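PDB 5GXX: glucanase from Clostridium thermocellum, which probably hydrolyses internal beta-1,4-glucosidic bonds of cellulose as a family 9 endoglucanase of the cellulosome. Local coordinates for residues 501-513 / 546-559. The protein carries 1 engineered substitution. Residues are numbered along the deposited sequence; the frame is centred on the assembly and turned at random.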
loop_
_atom_site.group_PDB
_atom_site.type_symbol
_atom_site.label_atom_id
_atom_site.label_comp_id
_atom_site.label_asym_id
_atom_site.label_seq_id
_atom_site.Cartn_x
_atom_site.Cartn_y
_atom_site.Cartn_z
ATOM N N ASP A 501 -36.813 7.174 -2.687
ATOM C CA ASP A 501 -36.598 6.120 -1.696
ATOM C C ASP A 501 -35.319 5.345 -1.988
ATOM O O ASP A 501 -34.911 4.486 -1.203
ATOM C CB ASP A 501 -37.778 5.147 -1.654
ATOM C CG ASP A 501 -39.030 5.784 -1.079
ATOM O OD1 ASP A 501 -38.918 6.433 -0.021
ATOM O OD2 ASP A 501 -40.111 5.646 -1.688
ATOM N N ILE A 502 -34.702 5.644 -3.127
ATOM C CA ILE A 502 -33.512 4.907 -3.557
ATOM C C ILE A 502 -32.293 5.777 -3.278
ATOM O O ILE A 502 -32.261 6.924 -3.723
ATOM C CB ILE A 502 -33.557 4.562 -5.063
ATOM C CG1 ILE A 502 -34.853 3.826 -5.454
ATOM C CG2 ILE A 502 -32.292 3.815 -5.500
ATOM C CD1 ILE A 502 -35.257 2.623 -4.582
ATOM N N LYS A 503 -31.325 5.242 -2.537
ATOM C CA LYS A 503 -30.156 6.007 -2.095
ATOM C C LYS A 503 -28.884 5.566 -2.827
ATOM O O LYS A 503 -28.615 4.369 -2.916
ATOM C CB LYS A 503 -29.943 5.874 -0.583
ATOM C CG LYS A 503 -28.910 6.840 -0.003
ATOM C CD LYS A 503 -28.545 6.534 1.451
ATOM C CE LYS A 503 -29.642 6.894 2.449
ATOM N NZ LYS A 503 -29.750 8.353 2.729
ATOM N N VAL A 504 -28.124 6.538 -3.329
ATOM C CA VAL A 504 -26.809 6.286 -3.932
ATOM C C VAL A 504 -25.725 6.629 -2.918
ATOM O O VAL A 504 -25.695 7.730 -2.362
ATOM C CB VAL A 504 -26.594 7.137 -5.206
ATOM C CG1 VAL A 504 -25.290 6.771 -5.917
ATOM C CG2 VAL A 504 -27.779 7.001 -6.161
ATOM N N THR A 505 -24.829 5.676 -2.687
ATOM C CA THR A 505 -23.709 5.911 -1.795
ATOM C C THR A 505 -22.446 5.379 -2.464
ATOM O O THR A 505 -22.504 4.708 -3.505
ATOM C CB THR A 505 -23.890 5.207 -0.438
ATOM O OG1 THR A 505 -24.046 3.804 -0.646
ATOM C CG2 THR A 505 -25.102 5.749 0.319
ATOM N N ILE A 506 -21.306 5.693 -1.852
ATOM C CA ILE A 506 -20.002 5.322 -2.402
ATOM C C ILE A 506 -19.275 4.504 -1.345
ATOM O O ILE A 506 -19.242 4.893 -0.175
ATOM C CB ILE A 506 -19.195 6.579 -2.790
ATOM C CG1 ILE A 506 -19.842 7.260 -3.997
ATOM C CG2 ILE A 506 -17.755 6.259 -3.164
ATOM C CD1 ILE A 506 -19.243 8.613 -4.353
ATOM N N GLY A 507 -18.699 3.387 -1.772
ATOM C CA GLY A 507 -17.944 2.505 -0.895
ATOM C C GLY A 507 -16.445 2.584 -1.094
ATOM O O GLY A 507 -15.702 2.084 -0.251
ATOM N N TYR A 508 -16.004 3.156 -2.218
ATOM C CA TYR A 508 -14.575 3.420 -2.470
ATOM C C TYR A 508 -14.474 4.348 -3.670
ATOM O O TYR A 508 -15.208 4.197 -4.652
ATOM C CB TYR A 508 -13.767 2.154 -2.777
ATOM C CG TYR A 508 -12.347 2.386 -3.276
ATOM C CD1 TYR A 508 -11.354 2.943 -2.466
ATOM C CD2 TYR A 508 -11.997 2.016 -4.570
ATOM C CE1 TYR A 508 -10.059 3.148 -2.940
ATOM C CE2 TYR A 508 -10.708 2.205 -5.058
ATOM C CZ TYR A 508 -9.746 2.764 -4.232
ATOM O OH TYR A 508 -8.471 2.946 -4.694
ATOM N N CYS A 509 -13.572 5.319 -3.587
ATOM C CA CYS A 509 -13.279 6.110 -4.778
ATOM C C CYS A 509 -11.790 6.413 -4.800
ATOM O O CYS A 509 -11.214 6.894 -3.831
ATOM C CB CYS A 509 -14.176 7.335 -4.920
ATOM S SG CYS A 509 -13.801 8.760 -3.918
ATOM N N GLU A 510 -11.166 6.052 -5.915
ATOM C CA GLU A 510 -9.714 6.051 -6.042
ATOM C C GLU A 510 -9.100 7.437 -5.880
ATOM O O GLU A 510 -9.589 8.420 -6.461
ATOM C CB GLU A 510 -9.358 5.510 -7.423
ATOM C CG GLU A 510 -7.883 5.323 -7.603
ATOM C CD GLU A 510 -7.531 4.737 -8.944
ATOM O OE1 GLU A 510 -8.354 3.983 -9.506
ATOM O OE2 GLU A 510 -6.402 5.020 -9.393
ATOM N N SER A 511 -8.015 7.507 -5.112
ATOM C CA SER A 511 -7.349 8.778 -4.850
ATOM C C SER A 511 -6.887 9.527 -6.106
ATOM O O SER A 511 -6.283 8.938 -7.000
ATOM C CB SER A 511 -6.147 8.540 -3.935
ATOM O OG SER A 511 -5.556 9.771 -3.574
ATOM N N GLY A 512 -7.148 10.832 -6.126
ATOM C CA GLY A 512 -6.738 11.733 -7.197
ATOM C C GLY A 512 -7.638 11.752 -8.415
ATOM O O GLY A 512 -7.303 12.351 -9.439
ATOM N N MET A 513 -8.770 11.066 -8.329
ATOM C CA MET A 513 -9.728 11.029 -9.431
ATOM C C MET A 513 -10.981 11.808 -9.023
ATOM O O MET A 513 -11.927 11.234 -8.470
ATOM C CB MET A 513 -10.031 9.588 -9.856
ATOM C CG MET A 513 -8.807 8.783 -10.305
ATOM S SD MET A 513 -8.066 9.456 -11.812
ATOM C CE MET A 513 -6.840 8.195 -12.204
ATOM N N GLU A 546 -1.598 2.453 -12.019
ATOM C CA GLU A 546 -2.597 3.189 -11.248
ATOM C C GLU A 546 -3.480 4.046 -12.148
ATOM O O GLU A 546 -4.672 4.183 -11.921
ATOM C CB GLU A 546 -1.930 4.065 -10.178
ATOM C CG GLU A 546 -1.135 3.269 -9.141
ATOM C CD GLU A 546 -1.894 2.064 -8.620
ATOM O OE1 GLU A 546 -3.004 2.257 -8.072
ATOM O OE2 GLU A 546 -1.381 0.929 -8.766
ATOM N N GLN A 547 -2.893 4.583 -13.210
ATOM C CA GLN A 547 -3.491 5.705 -13.928
ATOM C C GLN A 547 -4.398 5.300 -15.084
ATOM O O GLN A 547 -5.253 6.096 -15.480
ATOM C CB GLN A 547 -2.388 6.660 -14.403
ATOM C CG GLN A 547 -1.475 7.177 -13.277
ATOM C CD GLN A 547 -0.156 6.424 -13.055
ATOM O OE1 GLN A 547 0.022 5.218 -13.330
ATOM N NE2 GLN A 547 0.789 7.168 -12.485
ATOM N N TYR A 548 -4.256 4.081 -15.607
ATOM C CA TYR A 548 -4.985 3.721 -16.825
ATOM C C TYR A 548 -6.486 3.529 -16.616
ATOM O O TYR A 548 -7.249 3.540 -17.572
ATOM C CB TYR A 548 -4.370 2.501 -17.509
ATOM C CG TYR A 548 -4.758 1.175 -16.908
ATOM C CD1 TYR A 548 -5.953 0.551 -17.254
ATOM C CD2 TYR A 548 -3.916 0.531 -16.010
ATOM C CE1 TYR A 548 -6.302 -0.670 -16.722
ATOM C CE2 TYR A 548 -4.260 -0.698 -15.464
ATOM C CZ TYR A 548 -5.451 -1.296 -15.831
ATOM O OH TYR A 548 -5.804 -2.517 -15.306
ATOM N N ALA A 549 -6.917 3.372 -15.366
ATOM C CA ALA A 549 -8.348 3.312 -15.096
ATOM C C ALA A 549 -8.621 3.957 -13.745
ATOM O O ALA A 549 -7.768 3.908 -12.854
ATOM C CB ALA A 549 -8.856 1.868 -15.127
ATOM N N ALA A 550 -9.801 4.553 -13.609
ATOM C CA ALA A 550 -10.257 5.018 -12.304
ATOM C C ALA A 550 -11.331 4.098 -11.719
ATOM O O ALA A 550 -12.329 3.793 -12.393
ATOM C CB ALA A 550 -10.762 6.443 -12.428
ATOM N N GLU A 551 -11.110 3.643 -10.482
ATOM C CA GLU A 551 -12.019 2.740 -9.784
ATOM C C GLU A 551 -12.985 3.500 -8.890
ATOM O O GLU A 551 -12.575 4.384 -8.134
ATOM C CB GLU A 551 -11.252 1.696 -8.971
ATOM C CG GLU A 551 -12.165 0.759 -8.184
ATOM C CD GLU A 551 -11.424 -0.373 -7.492
ATOM O OE1 GLU A 551 -10.267 -0.675 -7.856
ATOM O OE2 GLU A 551 -12.012 -0.975 -6.569
ATOM N N LEU A 552 -14.263 3.163 -9.029
ATOM C CA LEU A 552 -15.312 3.636 -8.125
ATOM C C LEU A 552 -16.155 2.432 -7.696
ATOM O O LEU A 552 -16.443 1.546 -8.512
ATOM C CB LEU A 552 -16.197 4.643 -8.873
ATOM C CG LEU A 552 -17.339 5.293 -8.078
ATOM C CD1 LEU A 552 -16.819 6.186 -6.983
ATOM C CD2 LEU A 552 -18.212 6.116 -9.023
ATOM N N GLN A 553 -16.552 2.396 -6.424
ATOM C CA GLN A 553 -17.527 1.416 -5.950
ATOM C C GLN A 553 -18.734 2.221 -5.522
ATOM O O GLN A 553 -18.647 3.060 -4.627
ATOM C CB GLN A 553 -16.985 0.567 -4.794
ATOM C CG GLN A 553 -15.911 -0.426 -5.238
ATOM C CD GLN A 553 -15.096 -0.987 -4.097
ATOM O OE1 GLN A 553 -15.598 -1.169 -2.987
ATOM N NE2 GLN A 553 -13.830 -1.291 -4.374
ATOM N N PHE A 554 -19.857 1.999 -6.193
ATOM C CA PHE A 554 -21.071 2.719 -5.836
ATOM C C PHE A 554 -22.183 1.743 -5.515
ATOM O O PHE A 554 -22.221 0.627 -6.042
ATOM C CB PHE A 554 -21.472 3.728 -6.920
ATOM C CG PHE A 554 -21.730 3.125 -8.278
ATOM C CD1 PHE A 554 -22.991 2.667 -8.622
ATOM C CD2 PHE A 554 -20.718 3.061 -9.228
ATOM C CE1 PHE A 554 -23.247 2.147 -9.881
ATOM C CE2 PHE A 554 -20.955 2.529 -10.490
ATOM C CZ PHE A 554 -22.219 2.072 -10.825
ATOM N N ARG A 555 -23.054 2.177 -4.612
ATOM C CA ARG A 555 -24.197 1.380 -4.188
ATOM C C ARG A 555 -25.480 2.152 -4.476
ATOM O O ARG A 555 -25.561 3.356 -4.200
ATOM C CB ARG A 555 -24.073 1.090 -2.687
ATOM C CG ARG A 555 -25.184 0.219 -2.113
ATOM C CD ARG A 555 -25.055 0.023 -0.593
ATOM N NE ARG A 555 -23.833 -0.704 -0.264
ATOM C CZ ARG A 555 -23.585 -1.276 0.912
ATOM N NH1 ARG A 555 -24.484 -1.230 1.882
ATOM N NH2 ARG A 555 -22.439 -1.918 1.104
ATOM N N ILE A 556 -26.466 1.454 -5.037
ATOM C CA ILE A 556 -27.802 2.001 -5.262
ATOM C C ILE A 556 -28.742 1.123 -4.438
ATOM O O ILE A 556 -28.812 -0.081 -4.656
ATOM C CB ILE A 556 -28.135 1.981 -6.768
ATOM C CG1 ILE A 556 -27.057 2.735 -7.559
ATOM C CG2 ILE A 556 -29.529 2.560 -7.026
ATOM C CD1 ILE A 556 -26.951 2.335 -9.030
ATOM N N ALA A 557 -29.420 1.718 -3.460
ATOM C CA ALA A 557 -30.095 0.933 -2.418
ATOM C C ALA A 557 -31.525 1.394 -2.169
ATOM O O ALA A 557 -31.784 2.582 -2.000
ATOM C CB ALA A 557 -29.312 0.984 -1.109
ATOM N N ALA A 558 -32.442 0.437 -2.173
ATOM C CA ALA A 558 -33.767 0.617 -1.588
ATOM C C ALA A 558 -33.619 0.504 -0.072
ATOM O O ALA A 558 -32.581 0.052 0.413
ATOM C CB ALA A 558 -34.687 -0.454 -2.103
ATOM N N PRO A 559 -34.646 0.926 0.689
ATOM C CA PRO A 559 -34.527 0.903 2.146
ATOM C C PRO A 559 -34.219 -0.483 2.703
ATOM O O PRO A 559 -34.705 -1.484 2.172
ATOM C CB PRO A 559 -35.897 1.414 2.607
ATOM C CG PRO A 559 -36.324 2.315 1.499
ATOM C CD PRO A 559 -35.872 1.619 0.253
HETATM O O HOH W 1 -32.933 4.094 0.617
HETATM O O HOH W 2 -14.737 -1.105 -0.363
#
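With CG anti to the backbone N in both Y508 (chi1 170°) and E551 (chi1 178°), the tyrosine ring and the glutamate chain meet at about a right angle, E551 CG lying in the ring plane at its edge, 3.7 Å from Y508 CE2. They sit on an antiparallel pair of the beta-sandwich module of the cellulose-binding-domain family, strands 503-506 and 508-509 against 549-557, interrupted by a classic beta bulge. The evidence is the register: G507 and Y508 both face Q553, whose O accepts from G507 N and whose N donates to Y508 O. The G507 donor lies above the carbonyl plane of Q553, whereas T505 N meets R555 O in plane. Beside the Y508 ring, Q553 NE2 donates to E551 OE2 at 2.9 Å, a bond in the plane of the amide, which helps set its rotation.

The other face carries V504, I506, C509, L552, F554 and I556, with I502 of the preceding loop packed beside it. Here I502 CG2 presses on I556 CG2 at 3.4 Å, tighter than usual, and L552 CD1 reaches C509 CB at 3.5 Å; I517 and I520 of strand 515-524 pack against this face. C509 SG forms a disulfide with C509 of the second subunit, so this edge takes part in the dimer.

Beyond the bulge, E510 clasps E551 twice: its N donates to E551 O at 3.1 Å, and its OE1 accepts a bond from E551 N at 2.9 Å on the anti side, 26° out of the carboxylate plane.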